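Local structure of extracellular PQQ-dependent sugar dehydrogenase (6JT6) at residues R18-Q21 against A26-G29; L104-T109 against R115-C120; G131-T136 against F172-A177. The protein probably oxidises sugars using the quinone cofactor PQQ in one domain, with a heme-bearing cytochrome b domain, the part described here, taking up the electrons. All coordinates share one frame; numbering follows the deposited sequence.

Contact 1. Residues R18-Q21 against A26-G29; sequences RFYQ and ASWG
Ala26 meets Gln21 at the turn end of this pairing. Gln21 N donates to Ala26 O at 2.9 Å. The return bond, Ala26 N to Gln21 O, is weak at 3.5 Å; Ala26 N is also hydrogen-bonded to Thr24 OG1. Ser27 follows, on the same face of the sheet as Arg18 and Tyr20. Its OG sits at the edge of the Tyr20 ring, near the ring plane. Arg18 CD touches Ser27 CB at 3.6 Å. The Arg18 chain starts with CG anti to the backbone N (chi1 -168°), then bends at chi2 and chi3. This brings one face of the guanidinium over Tyr20 CB. Arg18 also makes a cation-pi contact with Trp7.

The two segments belong to the antiparallel beta hairpin of strands 15-21 and 26-33, in the heme-binding cytochrome domain. Trp28 forms a hydrogen-bonded pair with Phe19: Trp28 N donates to Phe19 O at 2.8 Å, and Phe19 N donates back to Trp28 O. Their side chains lie side by side. Trp28 CE3 lies at the edge of the Phe19 ring, 3.8 Å from Phe19 CD2. Trp28 CZ3 touches Gln21 CB at 3.6 Å, while NE1 binds Gly58 O. The nearest atoms of the Trp28 side chain and the heme are about 7 Å apart. Gly29 closes the run beside Arg18, with their CA atoms 4.2 Å apart.

Contact 2. Residues L104-T109 against R115-C120; sequences LGSSGT and RIVYRC
Gly108 and Arg115 form the antiparallel hydrogen-bonded pair of a beta hairpin, made by strands 100-109 and 113-121. Arg115 N donates to Gly108 O at 2.8 Å, and Gly108 N donates to Arg115 O. At the backbone angles of Gly108 any side chain would collide with the carbonyl oxygen of Ser107, which calls for glycine. Further along, Leu104 N binds Val117 O at 2.8 Å. Between these points strand 100-109 is broken, and the side chains of Ser107 and Arg115 supply the polar links.

Ser107 OG bridges the break. Ser107 OG accepts from Val117 N at 2.9 Å and donates to Leu104 O from above the carbonyl plane. Arg115 holds Ser106 through the NE side of its guanidinium, one nitrogen on the carbonyl and one on the hydroxyl. Arg115 NE donates to Ser106 O at 2.9 Å, a bent bond (139° at the hydrogen), and Arg115 NH2 to Ser106 OG at 3.1 Å. Both partners lie near the guanidinium plane. NH2 also forms a salt bridge with Asp9, and NH1 binds Gln49. A leucine in place of Arg115 would probably leave Ser106 O, the Asp9 carboxylate and Gln49 OE1 without their arginine mate. The same Ser106 hydroxyl meets a methyl, with Val117 CG2 3.6 Å from Ser106 OG.

The apolar pair is Val117 and Leu104. Leu104 also packs on helix 182-191, through Leu186 and Leu189. Val117 CG1 faces Leu104 CB at 4.0 Å.

Contact 3. Residues G131-T136 against F172-A177; sequences GGIPTT and FDIGNA
This is an apolar packing contact between a loop and the end of an edge strand. Residues 131-136 lie in the loop that leads into strand 138-146. Residues 172-177 hold the end of strand 166-173 and the turn after it. The two strands are antiparallel neighbours at one margin of the six-stranded sheet, so the contact lies where they come together.

Ile174 does nearly all the touching from its side. Ile174 CD1 meets Ile133 CG2 at 3.5 Å, and the two side chains cross at about a right angle. Ile174 CG2 lies against the backbone of the loop, 3.6 Å from Pro134 O and 3.6 Å from Thr136 C. Thr135 O is 3.7 Å from Ile174 CG2. The first torsion of Ile174 sets the two branches. CG1 stands anti to the backbone N (chi1 -167°) and passes Pro134 O on its way to carrying CD1 to Ile133, while CG2 sits between the backbone N and the carbonyl carbon. Phe32 of strand 26-33 touches both isoleucines.

The turn after the strand has its own bond. Ala177 N donates to Ile174 O at 2.8 Å. A backbone bond between Ile174 and Gly137 continues the pairing of the strands just past the loop.

The carbonyls that line Ile174 CG2 have polar partners outside the two segments. Arg178 binds Thr135 O through NE and Pro134 O through NH2. The isoleucine contacts therefore supply close fit but little direction. The directed hold on this part of the loop probably comes from the Arg178 guanidinium, with the methyl groups of Ile174 packed against the same backbone.

In the fold
The three contacts follow one another along the chain, and all lie within the cytochrome domain range. Contacts 1 and 2 each lie in a hairpin of the same mixed sheet. Their centres are about 14 Å apart, and strand 43-51 lies between them, pairing with strand 26-33 and strand 113-121. Contact 3 belongs to the margin of the six-stranded sheet, where strands 138-146 and 166-173 pair. Its centre is about 17 Å from that of contact 1 and about 22 Å from that of contact 2, on the opposite side of the chain's centre from contact 2. Strand 26-33 links contacts 1 and 3 through Phe32. Contact 1 comes near the heme, whereas contact 3 is peripheral packing.

Contact 1. Residues R18-Q21 against A26-G29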
ATOM      1  N   ARG A  18      -5.692   9.364   2.106  1.00 16.99           N
ATOM      2  CA  ARG A  18      -4.413   9.172   2.807  1.00 19.31           C
ATOM      3  C   ARG A  18      -4.542   9.171   4.329  1.00 18.65           C
ATOM      4  O   ARG A  18      -5.243  10.018   4.898  1.00 17.19           O
ATOM      5  CB  ARG A  18      -3.404  10.246   2.407  1.00 22.52           C
ATOM      6  CG  ARG A  18      -1.998   9.900   2.875  1.00 26.49           C
ATOM      7  CD  ARG A  18      -1.255  11.077   3.500  1.00 34.00           C
ATOM      8  NE  ARG A  18      -2.063  12.109   4.156  1.00 35.01           N
ATOM      9  CZ  ARG A  18      -1.567  13.291   4.512  1.00 41.61           C
ATOM     10  NH1 ARG A  18      -0.278  13.556   4.304  1.00 42.27           N
ATOM     11  NH2 ARG A  18      -2.337  14.201   5.097  1.00 40.97           N
ATOM     12  N   PHE A  19      -3.863   8.198   4.945  1.00 17.38           N
ATOM     13  CA  PHE A  19      -3.731   8.057   6.391  1.00 17.36           C
ATOM     14  C   PHE A  19      -2.293   8.412   6.670  1.00 17.97           C
ATOM     15  O   PHE A  19      -1.364   7.759   6.157  1.00 15.72           O
ATOM     16  CB  PHE A  19      -4.001   6.596   6.867  1.00 17.15           C
ATOM     17  CG  PHE A  19      -3.711   6.354   8.353  1.00 17.37           C
ATOM     18  CD1 PHE A  19      -4.600   6.798   9.344  1.00 18.65           C
ATOM     19  CD2 PHE A  19      -2.556   5.696   8.754  1.00 18.50           C
ATOM     20  CE1 PHE A  19      -4.336   6.591  10.710  1.00 19.33           C
ATOM     21  CE2 PHE A  19      -2.278   5.466  10.108  1.00 19.22           C
ATOM     22  CZ  PHE A  19      -3.174   5.919  11.094  1.00 20.64           C
ATOM     23  N   TYR A  20      -2.121   9.455   7.475  1.00 20.30           N
ATOM     24  CA  TYR A  20      -0.805   9.920   7.881  1.00 21.46           C
ATOM     25  C   TYR A  20      -0.614   9.488   9.342  1.00 21.99           C
ATOM     26  O   TYR A  20      -1.478   9.711  10.176  1.00 20.02           O
ATOM     27  CB  TYR A  20      -0.658  11.445   7.709  1.00 22.15           C
ATOM     28  CG  TYR A  20       0.576  11.966   8.404  1.00 25.24           C
ATOM     29  CD1 TYR A  20       1.837  11.795   7.833  1.00 25.99           C
ATOM     30  CD2 TYR A  20       0.490  12.599   9.655  1.00 27.59           C
ATOM     31  CE1 TYR A  20       2.974  12.243   8.475  1.00 27.22           C
ATOM     32  CE2 TYR A  20       1.629  13.056  10.303  1.00 28.30           C
ATOM     33  CZ  TYR A  20       2.863  12.864   9.712  1.00 29.05           C
ATOM     34  OH  TYR A  20       4.004  13.308  10.340  1.00 33.16           O
ATOM     35  N   GLN A  21       0.508   8.837   9.629  1.00 22.35           N
ATOM     36  CA  GLN A  21       0.761   8.340  10.983  1.00 23.51           C
ATOM     37  C   GLN A  21       1.889   9.186  11.596  1.00 24.14           C
ATOM     38  O   GLN A  21       3.027   9.149  11.136  1.00 23.86           O
ATOM     39  CB  GLN A  21       1.070   6.833  10.950  1.00 21.68           C
ATOM     40  CG  GLN A  21       0.724   6.078  12.219  1.00 21.22           C
ATOM     41  CD  GLN A  21       1.584   6.474  13.405  1.00 21.94           C
ATOM     42  OE1 GLN A  21       2.773   6.774  13.259  1.00 22.04           O
ATOM     43  NE2 GLN A  21       0.986   6.496  14.585  1.00 22.86           N
ATOM     44  N   ALA A  26       4.994   8.302   8.367  1.00 17.99           N
ATOM     45  CA  ALA A  26       4.726   7.605   7.138  1.00 16.78           C
ATOM     46  C   ALA A  26       3.269   7.831   6.749  1.00 16.35           C
ATOM     47  O   ALA A  26       2.426   8.190   7.611  1.00 14.88           O
ATOM     48  CB  ALA A  26       5.035   6.135   7.315  1.00 16.61           C
ATOM     49  N   SER A  27       2.977   7.603   5.462  1.00 15.43           N
ATOM     50  CA  SER A  27       1.622   7.744   4.911  1.00 15.07           C
ATOM     51  C   SER A  27       1.188   6.509   4.144  1.00 13.90           C
ATOM     52  O   SER A  27       2.009   5.866   3.451  1.00 13.37           O
ATOM     53  CB  SER A  27       1.594   8.882   3.884  1.00 16.42           C
ATOM     54  OG  SER A  27       2.132  10.053   4.391  1.00 20.12           O
ATOM     55  N   TRP A  28      -0.097   6.206   4.223  1.00 12.97           N
ATOM     56  CA  TRP A  28      -0.702   5.084   3.453  1.00 12.60           C
ATOM     57  C   TRP A  28      -1.805   5.697   2.621  1.00 12.85           C
ATOM     58  O   TRP A  28      -2.758   6.208   3.184  1.00 13.51           O
ATOM     59  CB  TRP A  28      -1.267   4.022   4.407  1.00 11.63           C
ATOM     60  CG  TRP A  28      -0.188   3.195   5.073  1.00 11.54           C
ATOM     61  CD1 TRP A  28       0.213   1.925   4.728  1.00 11.06           C
ATOM     62  CD2 TRP A  28       0.624   3.582   6.203  1.00 11.63           C
ATOM     63  NE1 TRP A  28       1.222   1.495   5.587  1.00 11.43           N
ATOM     64  CE2 TRP A  28       1.487   2.488   6.498  1.00 11.17           C
ATOM     65  CE3 TRP A  28       0.690   4.738   7.012  1.00 11.31           C
ATOM     66  CZ2 TRP A  28       2.432   2.530   7.530  1.00 11.11           C
ATOM     67  CZ3 TRP A  28       1.650   4.776   8.051  1.00 11.44           C
ATOM     68  CH2 TRP A  28       2.496   3.663   8.300  1.00 11.39           C
ATOM     69  N   GLY A  29      -1.664   5.685   1.291  1.00 13.12           N
ATOM     70  CA  GLY A  29      -2.655   6.281   0.397  1.00 12.79           C
ATOM     71  C   GLY A  29      -3.322   5.213  -0.448  1.00 13.57           C
ATOM     72  O   GLY A  29      -2.692   4.194  -0.743  1.00 14.44           O
TER

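Contact 2. Residues L104-T109 against R115-C120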
ATOM      1  N   LEU A 104       4.423   1.381  -9.822  1.00 13.51           N
ATOM      2  CA  LEU A 104       4.114   2.503 -10.715  1.00 12.74           C
ATOM      3  C   LEU A 104       5.186   3.567 -10.554  1.00 13.00           C
ATOM      4  O   LEU A 104       6.104   3.404  -9.729  1.00 13.46           O
ATOM      5  CB  LEU A 104       2.703   3.069 -10.395  1.00 12.03           C
ATOM      6  CG  LEU A 104       1.524   2.072 -10.430  1.00 11.90           C
ATOM      7  CD1 LEU A 104       0.122   2.681 -10.134  1.00 11.62           C
ATOM      8  CD2 LEU A 104       1.482   1.267 -11.731  1.00 12.34           C
ATOM      9  N   GLY A 105       5.080   4.664 -11.308  1.00 13.27           N
ATOM     10  CA  GLY A 105       6.069   5.744 -11.262  1.00 13.28           C
ATOM     11  C   GLY A 105       6.039   6.548  -9.975  1.00 13.99           C
ATOM     12  O   GLY A 105       5.212   6.274  -9.092  1.00 13.87           O
ATOM     13  N   SER A 106       6.927   7.545  -9.874  1.00 14.21           N
ATOM     14  CA  SER A 106       7.188   8.323  -8.633  1.00 14.92           C
ATOM     15  C   SER A 106       7.558   7.446  -7.404  1.00 14.87           C
ATOM     16  O   SER A 106       7.448   7.879  -6.264  1.00 14.82           O
ATOM     17  CB  SER A 106       6.021   9.281  -8.312  1.00 14.93           C
ATOM     18  OG  SER A 106       4.845   8.572  -7.966  1.00 15.06           O
ATOM     19  N   SER A 107       8.008   6.215  -7.661  1.00 15.54           N
ATOM     20  CA  SER A 107       8.509   5.322  -6.635  1.00 15.01           C
ATOM     21  C   SER A 107      10.038   5.422  -6.533  1.00 15.52           C
ATOM     22  O   SER A 107      10.703   5.857  -7.476  1.00 15.84           O
ATOM     23  CB  SER A 107       8.076   3.859  -6.896  1.00 14.12           C
ATOM     24  OG  SER A 107       6.681   3.728  -6.894  1.00 14.82           O
ATOM     25  N   GLY A 108      10.576   4.998  -5.388  1.00 15.00           N
ATOM     26  CA  GLY A 108      12.028   4.985  -5.138  1.00 14.89           C
ATOM     27  C   GLY A 108      12.346   5.921  -3.991  1.00 15.16           C
ATOM     28  O   GLY A 108      11.539   6.055  -3.064  1.00 14.04           O
ATOM     29  N   THR A 109      13.508   6.571  -4.048  1.00 15.39           N
ATOM     30  CA  THR A 109      13.908   7.494  -2.997  1.00 17.22           C
ATOM     31  C   THR A 109      14.525   8.770  -3.536  1.00 18.93           C
ATOM     32  O   THR A 109      15.185   8.742  -4.576  1.00 20.42           O
ATOM     33  CB  THR A 109      14.802   6.808  -1.915  1.00 17.45           C
ATOM     34  OG1 THR A 109      15.058   7.730  -0.836  1.00 18.55           O
ATOM     35  CG2 THR A 109      16.101   6.303  -2.499  1.00 16.89           C
ATOM     36  N   ARG A 115       9.159   6.161  -1.501  1.00 13.33           N
ATOM     37  CA  ARG A 115       7.788   5.971  -1.963  1.00 13.74           C
ATOM     38  C   ARG A 115       7.638   4.657  -2.692  1.00 13.19           C
ATOM     39  O   ARG A 115       8.508   4.284  -3.508  1.00 13.07           O
ATOM     40  CB  ARG A 115       7.416   7.081  -2.930  1.00 14.99           C
ATOM     41  CG  ARG A 115       6.738   8.249  -2.292  1.00 16.09           C
ATOM     42  CD  ARG A 115       6.658   9.342  -3.332  1.00 16.44           C
ATOM     43  NE  ARG A 115       5.637   9.208  -4.386  1.00 15.81           N
ATOM     44  CZ  ARG A 115       4.479   9.885  -4.387  1.00 15.81           C
ATOM     45  NH1 ARG A 115       4.141  10.647  -3.337  1.00 14.95           N
ATOM     46  NH2 ARG A 115       3.657   9.800  -5.406  1.00 14.00           N
ATOM     47  N   ILE A 116       6.558   3.928  -2.394  1.00 12.55           N
ATOM     48  CA  ILE A 116       6.249   2.752  -3.234  1.00 12.00           C
ATOM     49  C   ILE A 116       4.809   2.911  -3.685  1.00 11.76           C
ATOM     50  O   ILE A 116       3.885   2.799  -2.865  1.00 10.91           O
ATOM     51  CB  ILE A 116       6.469   1.357  -2.544  1.00 12.33           C
ATOM     52  CG1 ILE A 116       7.865   1.217  -1.952  1.00 11.75           C
ATOM     53  CG2 ILE A 116       6.251   0.213  -3.551  1.00 12.18           C
ATOM     54  CD1 ILE A 116       7.909   1.565  -0.494  1.00 12.07           C
ATOM     55  N   VAL A 117       4.628   3.164  -4.982  1.00 11.26           N
ATOM     56  CA  VAL A 117       3.304   3.391  -5.522  1.00 11.35           C
ATOM     57  C   VAL A 117       2.975   2.132  -6.319  1.00 11.92           C
ATOM     58  O   VAL A 117       3.789   1.656  -7.113  1.00 11.13           O
ATOM     59  CB  VAL A 117       3.279   4.619  -6.463  1.00 11.32           C
ATOM     60  CG1 VAL A 117       1.839   4.928  -6.919  1.00 11.52           C
ATOM     61  CG2 VAL A 117       3.953   5.815  -5.802  1.00 11.12           C
ATOM     62  N   TYR A 118       1.791   1.572  -6.106  1.00 12.75           N
ATOM     63  CA  TYR A 118       1.545   0.261  -6.677  1.00 12.76           C
ATOM     64  C   TYR A 118       0.101   0.105  -7.141  1.00 13.61           C
ATOM     65  O   TYR A 118      -0.811   0.771  -6.627  1.00 13.30           O
ATOM     66  CB  TYR A 118       1.956  -0.857  -5.674  1.00 13.70           C
ATOM     67  CG  TYR A 118       1.155  -0.820  -4.389  1.00 13.53           C
ATOM     68  CD1 TYR A 118      -0.073  -1.512  -4.275  1.00 13.80           C
ATOM     69  CD2 TYR A 118       1.610  -0.083  -3.269  1.00 13.84           C
ATOM     70  CE1 TYR A 118      -0.811  -1.446  -3.107  1.00 13.34           C
ATOM     71  CE2 TYR A 118       0.886  -0.038  -2.086  1.00 13.52           C
ATOM     72  CZ  TYR A 118      -0.335  -0.711  -2.014  1.00 13.97           C
ATOM     73  OH  TYR A 118      -1.087  -0.690  -0.834  1.00 13.44           O
ATOM     74  N   ARG A 119      -0.065  -0.749  -8.147  1.00 13.40           N
ATOM     75  CA  ARG A 119      -1.364  -1.262  -8.528  1.00 13.58           C
ATOM     76  C   ARG A 119      -1.534  -2.651  -7.939  1.00 13.55           C
ATOM     77  O   ARG A 119      -0.650  -3.472  -8.021  1.00 13.18           O
ATOM     78  CB  ARG A 119      -1.474  -1.302 -10.055  1.00 13.10           C
ATOM     79  CG  ARG A 119      -2.893  -1.581 -10.594  1.00 14.37           C
ATOM     80  CD  ARG A 119      -2.786  -2.056 -12.056  1.00 13.91           C
ATOM     81  NE  ARG A 119      -4.084  -2.086 -12.711  1.00 13.65           N
ATOM     82  CZ  ARG A 119      -4.252  -2.450 -13.974  1.00 13.77           C
ATOM     83  NH1 ARG A 119      -3.194  -2.823 -14.689  1.00 12.53           N
ATOM     84  NH2 ARG A 119      -5.472  -2.461 -14.501  1.00 13.18           N
ATOM     85  N   CYS A 120      -2.706  -2.922  -7.374  1.00 15.06           N
ATOM     86  CA  CYS A 120      -2.971  -4.214  -6.749  1.00 15.63           C
ATOM     87  C   CYS A 120      -4.211  -4.780  -7.385  1.00 16.43           C
ATOM     88  O   CYS A 120      -5.330  -4.322  -7.100  1.00 16.29           O
ATOM     89  CB  CYS A 120      -3.228  -4.053  -5.247  1.00 16.06           C
ATOM     90  SG  CYS A 120      -2.953  -5.550  -4.251  1.00 18.31           S
TER

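Contact 3. Residues G131-T136 against F172-A177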
ATOM      1  N   GLY A 131     -12.593 -11.096   4.520  1.00 15.50           N
ATOM      2  CA  GLY A 131     -13.227 -11.678   3.350  1.00 15.66           C
ATOM      3  C   GLY A 131     -13.068 -10.839   2.090  1.00 16.36           C
ATOM      4  O   GLY A 131     -13.275 -11.339   0.975  1.00 19.01           O
ATOM      5  N   GLY A 132     -12.707  -9.565   2.255  1.00 16.71           N
ATOM      6  CA  GLY A 132     -12.504  -8.664   1.118  1.00 16.60           C
ATOM      7  C   GLY A 132     -12.609  -7.202   1.493  1.00 16.69           C
ATOM      8  O   GLY A 132     -12.769  -6.866   2.658  1.00 15.85           O
ATOM      9  N   ILE A 133     -12.465  -6.325   0.508  1.00 17.84           N
ATOM     10  CA  ILE A 133     -12.679  -4.899   0.713  1.00 18.50           C
ATOM     11  C   ILE A 133     -14.108  -4.651   0.211  1.00 20.34           C
ATOM     12  O   ILE A 133     -14.398  -4.948  -0.948  1.00 21.32           O
ATOM     13  CB  ILE A 133     -11.637  -4.031  -0.056  1.00 19.07           C
ATOM     14  CG1 ILE A 133     -10.191  -4.302   0.434  1.00 18.16           C
ATOM     15  CG2 ILE A 133     -11.957  -2.541   0.083  1.00 18.83           C
ATOM     16  CD1 ILE A 133      -9.114  -3.777  -0.505  1.00 17.88           C
ATOM     17  N   PRO A 134     -15.006  -4.113   1.067  1.00 22.63           N
ATOM     18  CA  PRO A 134     -16.403  -3.919   0.621  1.00 25.14           C
ATOM     19  C   PRO A 134     -16.539  -2.905  -0.530  1.00 27.34           C
ATOM     20  O   PRO A 134     -15.649  -2.067  -0.727  1.00 24.96           O
ATOM     21  CB  PRO A 134     -17.127  -3.414   1.885  1.00 26.47           C
ATOM     22  CG  PRO A 134     -16.046  -2.856   2.759  1.00 27.23           C
ATOM     23  CD  PRO A 134     -14.793  -3.669   2.462  1.00 24.34           C
ATOM     24  N   THR A 135     -17.637  -2.990  -1.284  1.00 30.63           N
ATOM     25  CA  THR A 135     -17.912  -2.036  -2.377  1.00 32.14           C
ATOM     26  C   THR A 135     -18.263  -0.686  -1.767  1.00 30.64           C
ATOM     27  O   THR A 135     -17.864   0.358  -2.282  1.00 28.40           O
ATOM     28  CB  THR A 135     -19.073  -2.486  -3.305  1.00 34.28           C
ATOM     29  OG1 THR A 135     -18.878  -3.836  -3.711  1.00 39.48           O
ATOM     30  CG2 THR A 135     -19.129  -1.641  -4.554  1.00 36.02           C
ATOM     31  N   THR A 136     -19.045  -0.726  -0.688  1.00 32.13           N
ATOM     32  CA  THR A 136     -19.475   0.479   0.016  1.00 31.32           C
ATOM     33  C   THR A 136     -19.384   0.255   1.522  1.00 29.73           C
ATOM     34  O   THR A 136     -19.346  -0.888   2.016  1.00 30.36           O
ATOM     35  CB  THR A 136     -20.937   0.876  -0.322  1.00 32.35           C
ATOM     36  OG1 THR A 136     -21.795  -0.223  -0.011  1.00 35.76           O
ATOM     37  CG2 THR A 136     -21.116   1.273  -1.794  1.00 34.08           C
ATOM     38  N   PHE A 172     -12.049   3.298   7.653  1.00 21.90           N
ATOM     39  CA  PHE A 172     -12.330   4.377   6.704  1.00 24.94           C
ATOM     40  C   PHE A 172     -13.492   4.068   5.772  1.00 24.08           C
ATOM     41  O   PHE A 172     -13.857   2.900   5.560  1.00 23.31           O
ATOM     42  CB  PHE A 172     -11.084   4.789   5.906  1.00 25.95           C
ATOM     43  CG  PHE A 172     -10.675   3.801   4.869  1.00 26.25           C
ATOM     44  CD1 PHE A 172     -10.929   4.054   3.527  1.00 28.47           C
ATOM     45  CD2 PHE A 172     -10.054   2.614   5.229  1.00 28.54           C
ATOM     46  CE1 PHE A 172     -10.562   3.139   2.552  1.00 30.92           C
ATOM     47  CE2 PHE A 172      -9.668   1.694   4.261  1.00 29.81           C
ATOM     48  CZ  PHE A 172      -9.920   1.959   2.919  1.00 30.48           C
ATOM     49  N   ASP A 173     -14.000   5.145   5.187  1.00 22.99           N
ATOM     50  CA  ASP A 173     -15.095   5.112   4.245  1.00 22.16           C
ATOM     51  C   ASP A 173     -14.528   4.778   2.871  1.00 20.19           C
ATOM     52  O   ASP A 173     -13.859   5.609   2.240  1.00 19.68           O
ATOM     53  CB  ASP A 173     -15.748   6.500   4.234  1.00 22.06           C
ATOM     54  CG  ASP A 173     -16.991   6.557   3.405  1.00 23.15           C
ATOM     55  OD1 ASP A 173     -17.219   5.691   2.531  1.00 22.37           O
ATOM     56  OD2 ASP A 173     -17.753   7.502   3.635  1.00 25.67           O
ATOM     57  N   ILE A 174     -14.825   3.574   2.396  1.00 20.65           N
ATOM     58  CA  ILE A 174     -14.278   3.062   1.113  1.00 21.06           C
ATOM     59  C   ILE A 174     -14.825   3.845  -0.087  1.00 21.45           C
ATOM     60  O   ILE A 174     -14.074   4.190  -1.001  1.00 19.23           O
ATOM     61  CB  ILE A 174     -14.495   1.518   0.966  1.00 23.04           C
ATOM     62  CG1 ILE A 174     -13.670   0.915  -0.173  1.00 24.29           C
ATOM     63  CG2 ILE A 174     -15.963   1.178   0.763  1.00 23.18           C
ATOM     64  CD1 ILE A 174     -12.173   0.979   0.092  1.00 24.12           C
ATOM     65  N   GLY A 175     -16.136   4.122  -0.072  1.00 21.06           N
ATOM     66  CA  GLY A 175     -16.778   4.919  -1.107  1.00 22.62           C
ATOM     67  C   GLY A 175     -16.156   6.286  -1.301  1.00 22.88           C
ATOM     68  O   GLY A 175     -16.106   6.795  -2.411  1.00 25.22           O
ATOM     69  N   ASN A 176     -15.660   6.868  -0.221  1.00 24.15           N
ATOM     70  CA  ASN A 176     -14.884   8.091  -0.299  1.00 26.67           C
ATOM     71  C   ASN A 176     -13.521   7.967  -0.984  1.00 26.27           C
ATOM     72  O   ASN A 176     -12.958   8.983  -1.439  1.00 26.00           O
ATOM     73  CB  ASN A 176     -14.726   8.708   1.089  1.00 31.21           C
ATOM     74  CG  ASN A 176     -15.582   9.948   1.262  1.00 38.24           C
ATOM     75  OD1 ASN A 176     -16.513   9.988   2.089  1.00 42.05           O
ATOM     76  ND2 ASN A 176     -15.291  10.968   0.463  1.00 37.66           N
ATOM     77  N   ALA A 177     -12.985   6.744  -1.035  1.00 23.13           N
ATOM     78  CA  ALA A 177     -11.710   6.467  -1.692  1.00 23.11           C
ATOM     79  C   ALA A 177     -11.925   6.066  -3.173  1.00 23.36           C
ATOM     80  O   ALA A 177     -10.962   5.984  -3.947  1.00 22.39           O
ATOM     81  CB  ALA A 177     -10.933   5.406  -0.917  1.00 20.66           C
TER